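Long-range contacts in probable Zn binding protein (Lactobacillus acidophilus, PDB 3Q69), which probably binds mucus through its MucBP (Muc B2-like) domain, the piece of the longer protein seen in this structure: residues A[71-76]-A[98-103]; A[11-16]-A[58-63]. All coordinates share one frame; numbering follows the deposited sequence.

Contact 1. Residues A[71-76]-A[98-103]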
# COMPACT_ATOMS: atom_id res chain seq x y z
N TYR A 71 -20.76 -12.84 -15.54
CA TYR A 71 -19.33 -12.74 -15.80
C TYR A 71 -18.50 -13.38 -14.70
O TYR A 71 -19.03 -13.76 -13.66
CB TYR A 71 -18.91 -11.27 -15.93
CG TYR A 71 -19.60 -10.53 -17.06
CD1 TYR A 71 -20.91 -10.06 -16.91
CD2 TYR A 71 -18.95 -10.31 -18.27
CE1 TYR A 71 -21.55 -9.39 -17.96
CE2 TYR A 71 -19.57 -9.65 -19.32
CZ TYR A 71 -20.88 -9.19 -19.16
OH TYR A 71 -21.50 -8.54 -20.20
N THR A 72 -17.20 -13.50 -14.95
CA THR A 72 -16.29 -14.09 -13.97
C THR A 72 -14.98 -13.30 -13.99
O THR A 72 -14.42 -13.01 -15.06
CB THR A 72 -15.99 -15.56 -14.30
OG1 THR A 72 -15.22 -15.64 -15.50
CG2 THR A 72 -17.29 -16.34 -14.48
N ALA A 73 -14.49 -12.94 -12.81
CA ALA A 73 -13.26 -12.16 -12.68
C ALA A 73 -12.01 -13.02 -12.86
O ALA A 73 -11.92 -14.11 -12.28
CB ALA A 73 -13.21 -11.49 -11.31
N ASP A 74 -11.06 -12.54 -13.66
CA ASP A 74 -9.84 -13.30 -13.87
C ASP A 74 -9.11 -13.53 -12.55
O ASP A 74 -8.33 -14.46 -12.43
CB ASP A 74 -8.92 -12.61 -14.90
CG ASP A 74 -8.56 -11.18 -14.52
OD1 ASP A 74 -7.75 -10.57 -15.26
OD2 ASP A 74 -9.07 -10.66 -13.51
N LYS A 75 -9.38 -12.68 -11.56
CA LYS A 75 -8.78 -12.79 -10.23
C LYS A 75 -9.90 -12.72 -9.19
O LYS A 75 -10.25 -11.63 -8.71
CB LYS A 75 -7.77 -11.66 -9.99
CG LYS A 75 -6.68 -11.54 -11.00
CD LYS A 75 -5.76 -10.36 -10.66
CE LYS A 75 -4.93 -9.92 -11.86
NZ LYS A 75 -4.10 -11.04 -12.38
N PRO A 76 -10.48 -13.87 -8.83
CA PRO A 76 -11.57 -13.93 -7.85
C PRO A 76 -11.24 -13.23 -6.53
O PRO A 76 -12.14 -12.79 -5.81
CB PRO A 76 -11.80 -15.44 -7.67
CG PRO A 76 -10.43 -16.00 -7.92
CD PRO A 76 -9.97 -15.23 -9.12
N GLU A 98 -3.60 -2.78 -9.61
CA GLU A 98 -3.86 -3.79 -10.62
C GLU A 98 -5.32 -3.76 -11.07
O GLU A 98 -6.17 -3.09 -10.47
CB GLU A 98 -3.46 -5.19 -10.12
CG GLU A 98 -3.99 -5.67 -8.76
CD GLU A 98 -3.52 -7.09 -8.42
OE1 GLU A 98 -3.87 -8.05 -9.15
OE2 GLU A 98 -2.79 -7.24 -7.42
N THR A 99 -5.60 -4.47 -12.14
CA THR A 99 -6.94 -4.51 -12.66
C THR A 99 -7.45 -5.94 -12.70
O THR A 99 -6.72 -6.86 -13.06
CB THR A 99 -6.99 -3.92 -14.07
OG1 THR A 99 -6.41 -2.61 -14.07
CG2 THR A 99 -8.42 -3.85 -14.58
N VAL A 100 -8.71 -6.11 -12.32
CA VAL A 100 -9.36 -7.39 -12.35
C VAL A 100 -10.27 -7.32 -13.58
O VAL A 100 -11.05 -6.38 -13.71
CB VAL A 100 -10.20 -7.61 -11.08
CG1 VAL A 100 -10.87 -9.00 -11.11
CG2 VAL A 100 -9.30 -7.49 -9.85
N ILE A 101 -10.19 -8.32 -14.46
CA ILE A 101 -11.00 -8.32 -15.68
C ILE A 101 -12.15 -9.34 -15.64
O ILE A 101 -11.97 -10.50 -15.26
CB ILE A 101 -10.10 -8.59 -16.92
CG1 ILE A 101 -9.12 -7.43 -17.09
CG2 ILE A 101 -10.94 -8.77 -18.17
CD1 ILE A 101 -9.80 -6.08 -17.34
N TYR A 102 -13.33 -8.90 -16.05
CA TYR A 102 -14.50 -9.78 -16.06
C TYR A 102 -14.82 -10.28 -17.47
O TYR A 102 -14.96 -9.49 -18.39
CB TYR A 102 -15.71 -9.05 -15.47
CG TYR A 102 -15.59 -8.74 -14.00
CD1 TYR A 102 -15.95 -9.69 -13.04
CD2 TYR A 102 -15.09 -7.51 -13.56
CE1 TYR A 102 -15.82 -9.42 -11.67
CE2 TYR A 102 -14.96 -7.24 -12.21
CZ TYR A 102 -15.32 -8.19 -11.27
OH TYR A 102 -15.16 -7.92 -9.92
N SER A 103 -14.90 -11.60 -17.61
CA SER A 103 -15.21 -12.22 -18.89
C SER A 103 -16.58 -12.92 -18.83
O SER A 103 -16.82 -13.74 -17.92
CB SER A 103 -14.15 -13.26 -19.23
OG SER A 103 -12.89 -12.67 -19.49
O HOH W 1 -5.22 -8.94 -14.92

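Contact 2. Residues A[11-16]-A[58-63]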
# COMPACT_ATOMS: atom_id res chain seq x y z
N VAL A 11 1.49 3.88 1.89
CA VAL A 11 1.43 3.01 0.73
C VAL A 11 -0.01 2.66 0.46
O VAL A 11 -0.73 2.22 1.35
CB VAL A 11 2.19 1.71 0.96
CG1 VAL A 11 2.24 0.92 -0.34
CG2 VAL A 11 3.61 2.00 1.47
N THR A 12 -0.45 2.84 -0.77
CA THR A 12 -1.83 2.54 -1.07
C THR A 12 -1.98 1.45 -2.11
O THR A 12 -1.11 1.23 -2.93
CB THR A 12 -2.55 3.81 -1.57
OG1 THR A 12 -2.19 4.04 -2.94
CG2 THR A 12 -2.11 5.02 -0.74
N GLN A 13 -3.10 0.76 -2.05
CA GLN A 13 -3.42 -0.31 -2.99
C GLN A 13 -4.67 0.11 -3.76
O GLN A 13 -5.71 0.38 -3.16
CB GLN A 13 -3.70 -1.61 -2.24
CG GLN A 13 -4.08 -2.76 -3.16
CD GLN A 13 -4.58 -3.96 -2.41
OE1 GLN A 13 -5.57 -3.90 -1.68
NE2 GLN A 13 -3.89 -5.07 -2.58
N THR A 14 -4.55 0.19 -5.08
CA THR A 14 -5.67 0.58 -5.93
C THR A 14 -6.04 -0.56 -6.87
O THR A 14 -5.25 -0.95 -7.73
CB THR A 14 -5.34 1.82 -6.77
OG1 THR A 14 -5.07 2.93 -5.91
CG2 THR A 14 -6.51 2.17 -7.68
N ILE A 15 -7.24 -1.09 -6.70
CA ILE A 15 -7.75 -2.18 -7.51
C ILE A 15 -8.82 -1.70 -8.49
O ILE A 15 -9.85 -1.16 -8.08
CB ILE A 15 -8.34 -3.29 -6.62
CG1 ILE A 15 -7.31 -3.77 -5.61
CG2 ILE A 15 -8.80 -4.47 -7.49
CD1 ILE A 15 -6.10 -4.40 -6.24
N HIS A 16 -8.58 -1.92 -9.78
CA HIS A 16 -9.52 -1.52 -10.82
C HIS A 16 -10.36 -2.72 -11.23
O HIS A 16 -9.88 -3.86 -11.24
CB HIS A 16 -8.76 -0.98 -12.04
CG HIS A 16 -8.00 0.28 -11.77
ND1 HIS A 16 -8.60 1.45 -11.39
CD2 HIS A 16 -6.67 0.54 -11.84
CE1 HIS A 16 -7.68 2.39 -11.23
NE2 HIS A 16 -6.50 1.87 -11.50
N GLN A 58 3.26 -4.44 7.18
CA GLN A 58 1.81 -4.42 7.36
C GLN A 58 1.24 -5.14 6.12
O GLN A 58 1.92 -5.30 5.10
CB GLN A 58 1.28 -2.96 7.44
CG GLN A 58 1.83 -2.18 8.59
CD GLN A 58 1.13 -0.85 8.84
OE1 GLN A 58 0.00 -0.81 9.33
NE2 GLN A 58 1.81 0.24 8.49
N THR A 59 -0.02 -5.52 6.20
CA THR A 59 -0.63 -6.25 5.11
C THR A 59 -1.91 -5.67 4.57
O THR A 59 -2.80 -5.28 5.33
CB THR A 59 -0.95 -7.71 5.53
OG1 THR A 59 0.27 -8.39 5.84
CG2 THR A 59 -1.67 -8.44 4.40
N PHE A 60 -1.99 -5.63 3.25
CA PHE A 60 -3.19 -5.20 2.55
C PHE A 60 -3.98 -6.51 2.56
O PHE A 60 -3.63 -7.43 1.82
CB PHE A 60 -2.85 -4.85 1.10
CG PHE A 60 -2.26 -3.48 0.91
CD1 PHE A 60 -2.97 -2.33 1.27
CD2 PHE A 60 -1.04 -3.34 0.25
CE1 PHE A 60 -2.46 -1.05 0.96
CE2 PHE A 60 -0.53 -2.08 -0.06
CZ PHE A 60 -1.25 -0.93 0.30
N GLU A 61 -5.00 -6.62 3.40
CA GLU A 61 -5.78 -7.86 3.50
C GLU A 61 -6.35 -8.36 2.17
O GLU A 61 -6.52 -7.59 1.21
CB GLU A 61 -6.93 -7.68 4.49
CG GLU A 61 -6.49 -7.19 5.89
CD GLU A 61 -5.52 -8.14 6.57
OE1 GLU A 61 -5.80 -9.36 6.62
OE2 GLU A 61 -4.46 -7.67 7.05
N ALA A 62 -6.67 -9.65 2.14
CA ALA A 62 -7.25 -10.28 0.96
C ALA A 62 -8.51 -9.51 0.59
O ALA A 62 -9.30 -9.16 1.46
CB ALA A 62 -7.58 -11.73 1.24
N LEU A 63 -8.69 -9.24 -0.70
CA LEU A 63 -9.83 -8.48 -1.18
C LEU A 63 -10.62 -9.29 -2.21
O LEU A 63 -10.25 -9.35 -3.39
CB LEU A 63 -9.34 -7.18 -1.83
CG LEU A 63 -10.42 -6.18 -2.24
CD1 LEU A 63 -11.04 -5.58 -0.98
CD2 LEU A 63 -9.81 -5.09 -3.11
O HOH W 2 -6.84 -5.03 0.74
O HOH W 3 -5.04 -7.33 -0.82

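Contact 1. Residues A[71-76]-A[98-103]
Thr72 and Ala73 pair with Ser103 and Tyr102 as an antiparallel edge of the mixed sheet of this Muc B2-like domain (a family of the ubiquitin clan); the two short axes run nearly antiparallel (155°), 4.3 Å apart at their closest. Thr72 and Ser103 form the hydrogen-bonded pair: Ser103 N reaches Thr72 O at 3.0 Å, and Thr72 N returns the bond to Ser103 O. Ala73 and Tyr102 follow as the non-hydrogen-bonded pair, and Asp74 N, past the short strand, still donates to Ile101 O at 2.7 Å.

On the face carrying Ala73 and Tyr102, the Ala73 methyl touches both Tyr102 CE1 and Val100 CG1, CB lying 3.4 Å from CE1. Tyr102 CG stands beside its own backbone N (chi1 -67°), which swings the ring obliquely past Ala73 and brings its hydroxyl to a hydrogen bond with Pro66 O. A leucine at Tyr102 would probably leave Pro66 O without this donor and uncover part of the Ala73 methyl. Farther along, the Lys75 chain crosses Glu98, CD lying 3.3 Å from OE1, while Lys75 NZ stays beyond salt-bridge range.

Asp74 CG is wedged between its own N and carbonyl carbon (chi1 57°), turning the carboxylate back over the neighbouring strand. There OD2 accepts a hydrogen bond from Ile101 N at 2.8 Å from above the carboxylate plane, and a water donates to both Asp74 OD1 and Thr99 O.

Contact 2. Residues A[11-16]-A[58-63]
Phe60 meets Gln13 and Val11 across the interior between two sheets, for strand segments 11-16 and 58-60 run almost parallel (15°) with their axes 9.0 Å apart, and no direct hydrogen bond joins them. This is face-to-face packing within the elongated all-beta domain.

In sequence order, Phe60 is the first residue of 58-63 to touch. Its CG lies anti to the carbonyl carbon, directing the ring toward 11-16. Gln13 CB sits over one face in a CH-pi contact, 3.5 Å from the ring centroid and 13° off the normal. At the ring's edge, Phe60 CZ approaches Val11 O to 3.4 Å near the ring plane and packs against Val11 CG1 at 4.0 Å. The Gln13 chain, extended with CG anti to its backbone N, slides past Phe60 in the opposite direction; its amide plane is turned only 15° from that of the ring, with NE2 3.8 Å from Phe60 CB.

Glu61 joins through its backbone carbonyl. One water lies between Gln13 OE1 and Glu61 O, 3.0 Å from OE1; a second accepts from Gln13 NE2 at 3.1 Å and also lies close to Glu61 O. Water thus probably serves both ends of the buried Gln13 amide.

Leu63 then restores apolar contact, its CD2 lying 3.8 Å from Ile15 CG1. Around this interface, strand 27-42 supplies Leu33 against Phe60 and His29 against Leu63, strand 77-86 brings Val83 to Phe60 and Val78 to Ile15, and strand 96-104 adds Arg96 beside Phe60 and Val100 beside Ile15.

How the contacts relate
Contact 1 is a surface contact about 21 Å from the chain centre, whereas contact 2 is buried about 6 Å from it; their centres are about 16 Å apart. Contact 1 works within one sheet, pairing neighbours through direct backbone bonds and an aspartate carboxylate. Contact 2 works between sheets, through ring-face and aliphatic packing with water at its polar end. They join where strands 2-19 and 96-104 lie side by side: probable hydrogen bonds of 2.8 Å run from Val100 N to His16 O and from His16 N to Glu98 O, while Glu98 CG packs on Ile15 CD1. Along the chain, strand 55-64 of contact 2 precedes strand 71-73 of contact 1.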